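Local coordinates for protein 2-oxoglutarate carboxylase small subunit (Hydrogenobacter thermophilus, PDB 7KCT) that forms the nucleotide-binding small (beta) subunit of a carboxylase, a biotin carboxylase-type protein with an ATP-grasp domain that holds ADP and magnesium, at residues G175-R180 with E190-E195. Sequence-based numbering, arbitrary orientation.
Sequences GIRICR and ENAYNE
In the ATP-grasp domain of a biotin carboxylase-type subunit, the outer strand 176-179 of a three-stranded antiparallel sheet is covered on one side by helix 182-200, whose residues 190-195 run antiparallel to it, and R177 and E195 tie the two together. The pair illustrates how a strand and the helix that follows it can be joined by a salt bridge, here formed by R177 of strand 176-179, beside a small aliphatic contact. The short axes approach to 8.6 Å, and the backbones are nearest where the CA of G175 lies 5.0 Å from the CA of A192. The chain of R177 bends at chi2 (-74°), which brings its guanidinium back along the strand toward E195. Both terminal nitrogens then grip a single carboxylate oxygen: NH1 of R177 is 2.8 Å from OE1 of E195, on the syn lone pair, whereas NH2 of R177 reaches the same OE1 at 2.9 Å from above the carboxylate plane. Neither bond is straight, and the two flat groups are turned 51° against each other. E195 reaches R177 with an extended chain, its CG anti to the backbone N (chi1 175°). A192 packs alongside the aliphatic part of R177, its CB 3.9 Å from CG of R177, and its backbone N lies over one face of the guanidinium. I176 turns away from the helix, touching L164 of the neighbouring strand and a bound ADP, to whose pocket it belongs, while R177 points to the helix from the other side of the strand. A second hold limits the rotation of the guanidinium: NH1 of R177 donates an almost linear bond to O of I176 at 3.1 Å, in the guanidinium plane but above that of the carbonyl.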
loop_
_atom_site.group_PDB
_atom_site.type_symbol
_atom_site.label_atom_id
_atom_site.label_comp_id
_atom_site.label_asym_id
_atom_site.label_seq_id
_atom_site.Cartn_x
_atom_site.Cartn_y
_atom_site.Cartn_z
ATOM N N GLY A 175 33.570 7.757 8.230
ATOM C CA GLY A 175 34.461 8.865 8.510
ATOM C C GLY A 175 34.023 9.809 9.611
ATOM O O GLY A 175 34.321 11.004 9.532
ATOM N N ILE A 176 33.350 9.307 10.649
ATOM C CA ILE A 176 32.819 10.120 11.743
ATOM C C ILE A 176 33.320 9.556 13.072
ATOM O O ILE A 176 33.279 8.337 13.277
ATOM C CB ILE A 176 31.281 10.152 11.721
ATOM C CG1 ILE A 176 30.793 10.909 10.476
ATOM C CG2 ILE A 176 30.736 10.741 13.046
ATOM C CD1 ILE A 176 29.332 10.709 10.159
ATOM N N ARG A 177 33.799 10.438 13.966
ATOM C CA ARG A 177 34.440 10.008 15.208
ATOM C C ARG A 177 34.174 10.964 16.356
ATOM O O ARG A 177 34.466 12.162 16.266
ATOM C CB ARG A 177 35.944 9.868 15.058
ATOM C CG ARG A 177 36.404 8.856 14.052
ATOM C CD ARG A 177 36.217 7.427 14.521
ATOM N NE ARG A 177 37.002 6.543 13.659
ATOM C CZ ARG A 177 36.603 6.124 12.460
ATOM N NH1 ARG A 177 35.420 6.491 11.971
ATOM N NH2 ARG A 177 37.392 5.348 11.740
ATOM N N ILE A 178 33.673 10.409 17.459
ATOM C CA ILE A 178 33.486 11.205 18.671
ATOM C C ILE A 178 34.795 11.282 19.441
ATOM O O ILE A 178 35.471 10.268 19.608
ATOM C CB ILE A 178 32.378 10.595 19.548
ATOM C CG1 ILE A 178 31.049 10.608 18.793
ATOM C CG2 ILE A 178 32.248 11.348 20.855
ATOM C CD1 ILE A 178 30.006 9.597 19.336
ATOM N N CYS A 179 35.146 12.464 19.961
ATOM C CA CYS A 179 36.396 12.641 20.713
ATOM C C CYS A 179 36.076 13.400 21.993
ATOM O O CYS A 179 35.610 14.540 21.932
ATOM C CB CYS A 179 37.460 13.385 19.889
ATOM S SG CYS A 179 37.641 12.876 18.140
ATOM N N ARG A 180 36.302 12.770 23.144
ATOM C CA ARG A 180 35.911 13.345 24.428
ATOM C C ARG A 180 37.087 13.941 25.198
ATOM O O ARG A 180 36.882 14.558 26.247
ATOM C CB ARG A 180 35.189 12.283 25.259
ATOM C CG ARG A 180 33.822 11.914 24.624
ATOM C CD ARG A 180 32.987 11.030 25.491
ATOM N NE ARG A 180 31.796 10.517 24.821
ATOM C CZ ARG A 180 30.630 11.129 24.825
ATOM N NH1 ARG A 180 30.496 12.288 25.450
ATOM N NH2 ARG A 180 29.595 10.572 24.217
ATOM N N GLU A 190 43.851 10.648 12.684
ATOM C CA GLU A 190 44.547 9.801 11.701
ATOM C C GLU A 190 43.608 8.731 11.171
ATOM O O GLU A 190 43.586 8.424 9.965
ATOM C CB GLU A 190 45.743 9.086 12.326
ATOM N N ASN A 191 42.785 8.175 12.058
ATOM C CA ASN A 191 41.916 7.058 11.667
ATOM C C ASN A 191 40.750 7.524 10.812
ATOM O O ASN A 191 40.387 6.845 9.841
ATOM C CB ASN A 191 41.367 6.280 12.875
ATOM C CG ASN A 191 42.470 5.662 13.725
ATOM O OD1 ASN A 191 43.662 5.809 13.425
ATOM N ND2 ASN A 191 42.080 5.026 14.832
ATOM N N ALA A 192 40.171 8.689 11.127
ATOM C CA ALA A 192 39.111 9.216 10.280
ATOM C C ALA A 192 39.671 9.814 8.992
ATOM O O ALA A 192 38.972 9.837 7.978
ATOM C CB ALA A 192 38.309 10.284 11.017
ATOM N N TYR A 193 40.915 10.304 9.023
ATOM C CA TYR A 193 41.586 10.766 7.806
ATOM C C TYR A 193 41.831 9.605 6.851
ATOM O O TYR A 193 41.396 9.629 5.691
ATOM C CB TYR A 193 42.917 11.450 8.160
ATOM C CG TYR A 193 43.521 12.308 7.053
ATOM C CD1 TYR A 193 43.997 11.730 5.881
ATOM C CD2 TYR A 193 43.623 13.690 7.189
ATOM C CE1 TYR A 193 44.554 12.508 4.867
ATOM C CE2 TYR A 193 44.174 14.472 6.187
ATOM C CZ TYR A 193 44.636 13.872 5.029
ATOM O OH TYR A 193 45.191 14.634 4.025
ATOM N N ASN A 194 42.537 8.576 7.325
ATOM C CA ASN A 194 42.840 7.434 6.468
ATOM C C ASN A 194 41.562 6.793 5.948
ATOM O O ASN A 194 41.479 6.424 4.773
ATOM C CB ASN A 194 43.684 6.412 7.232
ATOM C CG ASN A 194 45.083 6.927 7.572
ATOM O OD1 ASN A 194 45.671 7.750 6.846
ATOM N ND2 ASN A 194 45.631 6.425 8.678
ATOM N N GLU A 195 40.541 6.668 6.804
ATOM C CA GLU A 195 39.286 6.055 6.370
ATOM C C GLU A 195 38.627 6.870 5.262
ATOM O O GLU A 195 37.964 6.306 4.379
ATOM C CB GLU A 195 38.303 5.919 7.542
ATOM C CG GLU A 195 36.908 5.377 7.105
ATOM C CD GLU A 195 35.842 5.363 8.211
ATOM O OE1 GLU A 195 36.010 6.048 9.242
ATOM O OE2 GLU A 195 34.804 4.685 8.020
#